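Local coordinates for DUF3218 domain-containing protein (Pseudomonas aeruginosa, PDB 2IGS) that is of unknown function, although its family belongs to a clan of lysozyme-like folds, at residues Ile44-Phe52 with Leu118-Pro129. Residues are numbered along the deposited sequence; the frame is centred on the assembly and turned at random. Where two conformers were deposited one is given.
Sequences IPLRLHPEF and LDRFKGSPNVYP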
loop_
_atom_site.group_PDB
_atom_site.type_symbol
_atom_site.label_atom_id
_atom_site.label_comp_id
_atom_site.label_asym_id
_atom_site.label_seq_id
_atom_site.Cartn_x
_atom_site.Cartn_y
_atom_site.Cartn_z
ATOM N N ILE F 44 5.224 31.292 24.078
ATOM C CA ILE F 44 4.682 30.586 22.899
ATOM C C ILE F 44 4.474 31.474 21.647
ATOM O O ILE F 44 5.053 31.164 20.612
ATOM C CB ILE F 44 3.437 29.671 23.221
ATOM C CG1 ILE F 44 3.837 28.451 24.077
ATOM C CG2 ILE F 44 2.783 29.169 21.945
ATOM C CD1 ILE F 44 2.658 27.574 24.480
ATOM N N PRO F 45 3.726 32.612 21.756
ATOM C CA PRO F 45 3.530 33.498 20.592
ATOM C C PRO F 45 4.814 34.046 20.005
ATOM O O PRO F 45 4.889 34.261 18.796
ATOM C CB PRO F 45 2.712 34.647 21.160
ATOM C CG PRO F 45 1.968 34.050 22.278
ATOM C CD PRO F 45 3.008 33.149 22.931
ATOM N N LEU F 46 5.819 34.287 20.839
ATOM C CA LEU F 46 7.071 34.757 20.313
ATOM C C LEU F 46 7.866 33.618 19.679
ATOM O O LEU F 46 8.536 33.830 18.672
ATOM C CB LEU F 46 7.901 35.479 21.366
ATOM C CG LEU F 46 9.199 36.118 20.854
ATOM C CD1 LEU F 46 8.855 37.267 19.909
ATOM C CD2 LEU F 46 10.031 36.600 22.050
ATOM N N ARG F 47 7.782 32.424 20.258
ATOM C CA ARG F 47 8.478 31.285 19.687
ATOM C C ARG F 47 7.861 30.872 18.345
ATOM O O ARG F 47 8.563 30.405 17.463
ATOM C CB ARG F 47 8.633 30.145 20.702
ATOM C CG ARG F 47 9.958 30.281 21.463
ATOM C CD ARG F 47 10.230 29.225 22.522
ATOM N NE ARG F 47 10.128 29.759 23.885
ATOM C CZ ARG F 47 10.824 29.306 24.924
ATOM N NH1 ARG F 47 11.702 28.312 24.761
ATOM N NH2 ARG F 47 10.654 29.850 26.127
ATOM N N LEU F 48 6.560 31.113 18.180
ATOM C CA LEU F 48 5.887 30.946 16.877
ATOM C C LEU F 48 6.211 32.034 15.844
ATOM O O LEU F 48 6.283 31.761 14.650
ATOM C CB LEU F 48 4.374 30.807 17.051
ATOM C CG LEU F 48 3.848 29.508 17.690
ATOM C CD1 LEU F 48 2.364 29.716 18.009
ATOM C CD2 LEU F 48 4.064 28.251 16.794
ATOM N N HIS F 49 6.429 33.256 16.306
ATOM C CA HIS F 49 6.688 34.394 15.421
ATOM C C HIS F 49 7.918 35.184 15.879
ATOM O O HIS F 49 7.777 36.300 16.386
ATOM C CB HIS F 49 5.452 35.304 15.343
ATOM C CG HIS F 49 4.286 34.661 14.657
ATOM N ND1 HIS F 49 4.162 34.636 13.289
ATOM C CD2 HIS F 49 3.236 33.959 15.144
ATOM C CE1 HIS F 49 3.070 33.963 12.956
ATOM N NE2 HIS F 49 2.485 33.550 14.067
ATOM N N PRO F 50 9.127 34.603 15.707
ATOM C CA PRO F 50 10.348 35.332 16.049
ATOM C C PRO F 50 10.521 36.632 15.249
ATOM O O PRO F 50 11.315 37.471 15.649
ATOM C CB PRO F 50 11.461 34.329 15.707
ATOM C CG PRO F 50 10.816 33.337 14.761
ATOM C CD PRO F 50 9.422 33.245 15.193
ATOM N N GLU F 51 9.785 36.804 14.148
ATOM C CA GLU F 51 9.842 38.060 13.381
ATOM C C GLU F 51 9.123 39.209 14.079
ATOM O O GLU F 51 9.149 40.338 13.572
ATOM C CB GLU F 51 9.241 37.942 11.975
ATOM C CG GLU F 51 8.869 36.573 11.529
ATOM C CD GLU F 51 7.586 36.061 12.153
ATOM O OE1 GLU F 51 7.658 34.968 12.743
ATOM O OE2 GLU F 51 6.529 36.722 12.052
ATOM N N PHE F 52 8.464 38.930 15.210
ATOM C CA PHE F 52 7.898 40.008 16.040
ATOM C C PHE F 52 9.005 40.969 16.511
ATOM O O PHE F 52 8.770 42.169 16.674
ATOM C CB PHE F 52 7.136 39.469 17.255
ATOM C CG PHE F 52 5.774 38.899 16.934
ATOM C CD1 PHE F 52 5.172 39.123 15.695
ATOM C CD2 PHE F 52 5.098 38.132 17.884
ATOM C CE1 PHE F 52 3.903 38.579 15.393
ATOM C CE2 PHE F 52 3.829 37.602 17.610
ATOM C CZ PHE F 52 3.240 37.823 16.346
ATOM N N LEU F 118 5.031 22.557 19.479
ATOM C CA LEU F 118 4.681 23.856 18.916
ATOM C C LEU F 118 4.095 23.724 17.525
ATOM O O LEU F 118 3.410 24.641 17.039
ATOM C CB LEU F 118 5.921 24.757 18.832
ATOM C CG LEU F 118 6.343 25.710 19.955
ATOM C CD1 LEU F 118 7.418 26.627 19.378
ATOM C CD2 LEU F 118 5.177 26.555 20.573
ATOM N N ASP F 119 4.405 22.608 16.858
ATOM C CA ASP F 119 3.947 22.416 15.486
ATOM C C ASP F 119 2.436 22.289 15.428
ATOM O O ASP F 119 1.828 22.592 14.393
ATOM C CB ASP F 119 4.641 21.226 14.803
ATOM C CG ASP F 119 5.795 21.665 13.907
ATOM O OD1 ASP F 119 6.139 22.856 13.920
ATOM O OD2 ASP F 119 6.360 20.844 13.172
ATOM N N ARG F 120 1.835 21.836 16.530
ATOM C CA ARG F 120 0.377 21.764 16.647
ATOM C C ARG F 120 -0.297 23.132 16.481
ATOM O O ARG F 120 -1.427 23.209 16.003
ATOM C CB ARG F 120 -0.044 21.120 17.981
ATOM C CG ARG F 120 -0.159 19.603 17.949
ATOM C CD ARG F 120 -1.358 19.137 17.118
ATOM N NE ARG F 120 -2.542 18.830 17.919
ATOM C CZ ARG F 120 -3.776 18.707 17.423
ATOM N NH1 ARG F 120 -4.012 18.881 16.126
ATOM N NH2 ARG F 120 -4.787 18.413 18.226
ATOM N N PHE F 121 0.412 24.197 16.853
ATOM C CA PHE F 121 -0.164 25.561 16.899
ATOM C C PHE F 121 -0.021 26.338 15.601
ATOM O O PHE F 121 -0.402 27.514 15.529
ATOM C CB PHE F 121 0.450 26.404 18.038
ATOM C CG PHE F 121 0.381 25.765 19.395
ATOM C CD1 PHE F 121 -0.787 25.146 19.840
ATOM C CD2 PHE F 121 1.484 25.819 20.249
ATOM C CE1 PHE F 121 -0.843 24.543 21.120
ATOM C CE2 PHE F 121 1.452 25.216 21.529
ATOM C CZ PHE F 121 0.280 24.577 21.969
ATOM N N LYS F 122 0.529 25.696 14.572
ATOM C CA LYS F 122 0.815 26.383 13.313
ATOM C C LYS F 122 -0.306 26.245 12.293
ATOM O O LYS F 122 -1.253 25.459 12.486
ATOM C CB LYS F 122 2.145 25.896 12.747
ATOM C CG LYS F 122 3.315 26.226 13.659
ATOM C CD LYS F 122 4.625 25.758 13.114
ATOM C CE LYS F 122 5.751 26.116 14.044
ATOM N NZ LYS F 122 6.968 25.298 13.742
ATOM N N GLY F 123 -0.233 27.031 11.224
ATOM C CA GLY F 123 -1.137 26.833 10.088
ATOM C C GLY F 123 -2.614 27.234 10.198
ATOM O O GLY F 123 -3.417 26.899 9.318
ATOM N N SER F 124 -3.001 27.935 11.257
ATOM C CA SER F 124 -4.227 28.719 11.171
ATOM C C SER F 124 -3.807 30.061 10.548
ATOM O O SER F 124 -2.611 30.365 10.467
ATOM C CB SER F 124 -4.898 28.877 12.542
ATOM O OG SER F 124 -4.384 30.000 13.232
ATOM N N PRO F 125 -4.765 30.864 10.076
ATOM C CA PRO F 125 -4.334 32.103 9.434
ATOM C C PRO F 125 -4.092 33.230 10.450
ATOM O O PRO F 125 -3.801 34.364 10.080
ATOM C CB PRO F 125 -5.505 32.442 8.512
ATOM C CG PRO F 125 -6.642 31.543 8.914
ATOM C CD PRO F 125 -6.226 30.745 10.101
ATOM N N ASN F 126 -4.225 32.894 11.723
ATOM C CA ASN F 126 -4.098 33.848 12.835
ATOM C C ASN F 126 -2.645 33.999 13.247
ATOM O O ASN F 126 -2.008 33.010 13.594
ATOM C CB ASN F 126 -4.923 33.349 14.018
ATOM C CG ASN F 126 -6.411 33.546 13.818
ATOM O OD1 ASN F 126 -6.841 34.296 12.940
ATOM N ND2 ASN F 126 -7.205 32.896 14.653
ATOM N N VAL F 127 -2.132 35.229 13.172
ATOM C CA VAL F 127 -0.744 35.566 13.499
ATOM C C VAL F 127 -0.562 35.894 15.006
ATOM O O VAL F 127 0.485 35.589 15.604
ATOM C CB VAL F 127 -0.231 36.767 12.618
ATOM C CG1 VAL F 127 1.150 37.181 13.017
ATOM C CG2 VAL F 127 -0.234 36.420 11.133
ATOM N N TYR F 128 -1.579 36.511 15.611
ATOM C CA TYR F 128 -1.549 36.945 17.023
ATOM C C TYR F 128 -2.333 36.022 17.956
ATOM O O TYR F 128 -3.321 35.419 17.533
ATOM C CB TYR F 128 -2.038 38.391 17.118
ATOM C CG TYR F 128 -1.158 39.277 16.274
ATOM C CD1 TYR F 128 0.123 39.614 16.698
ATOM C CD2 TYR F 128 -1.573 39.701 15.024
ATOM C CE1 TYR F 128 0.950 40.384 15.918
ATOM C CE2 TYR F 128 -0.748 40.475 14.217
ATOM C CZ TYR F 128 0.522 40.799 14.673
ATOM O OH TYR F 128 1.341 41.580 13.896
ATOM N N PRO F 129 -1.907 35.902 19.236
ATOM C CA PRO F 129 -2.585 34.911 20.076
ATOM C C PRO F 129 -4.023 35.296 20.379
ATOM O O PRO F 129 -4.848 34.434 20.647
ATOM C CB PRO F 129 -1.731 34.888 21.357
ATOM C CG PRO F 129 -1.073 36.216 21.394
ATOM C CD PRO F 129 -0.833 36.593 19.965
HETATM O O HOH W 1 0.410 32.129 13.444
#
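Two aromatic arrangements join F52 and H49 to V127 and Y128. The rings of F52 and Y128 are within 5° of parallel, yet their centroids stand 5.2 Å apart, so this is a strongly slid pair: the F52 CE1-CZ side lies against the Y128 CD1-CE1 side, with F52 CZ 3.5 Å from Y128 CE1, and the rings barely overlap. V127 makes a CH-pi contact: its CG1 lies 3.9 Å from the centroid of the H49 imidazole and 18° off the ring normal. That methyl is anti to the backbone N (chi1 176°), which turns it over the imidazole and also beside F52 CE1.

The polar link is indirect. One water sits in the plane of the H49 ring, 2.6 Å from NE2, and donates to N126 O; H49 NE2 also approaches V127 O, but at an angle too poor for a hydrogen bond.

Apolar packing supplies the rest. L48 uses both branches, CD1 against F121 CB at 3.8 Å and CD2 against K122 CG and L118 O. I44 sends CG2 to L118 CD2 (3.8 Å) and CD1 to F121 CE2, the side chains of I44 and F121 crossing at about a right angle, as do P45 and P129.

The contact thus joins the C-terminal end of helix 35-48 to the loop leading into strand 132-134. Helix 203-216 packs on P45 and P129 through Y203, and helix 63-82 meets Y128 and P129 through L68.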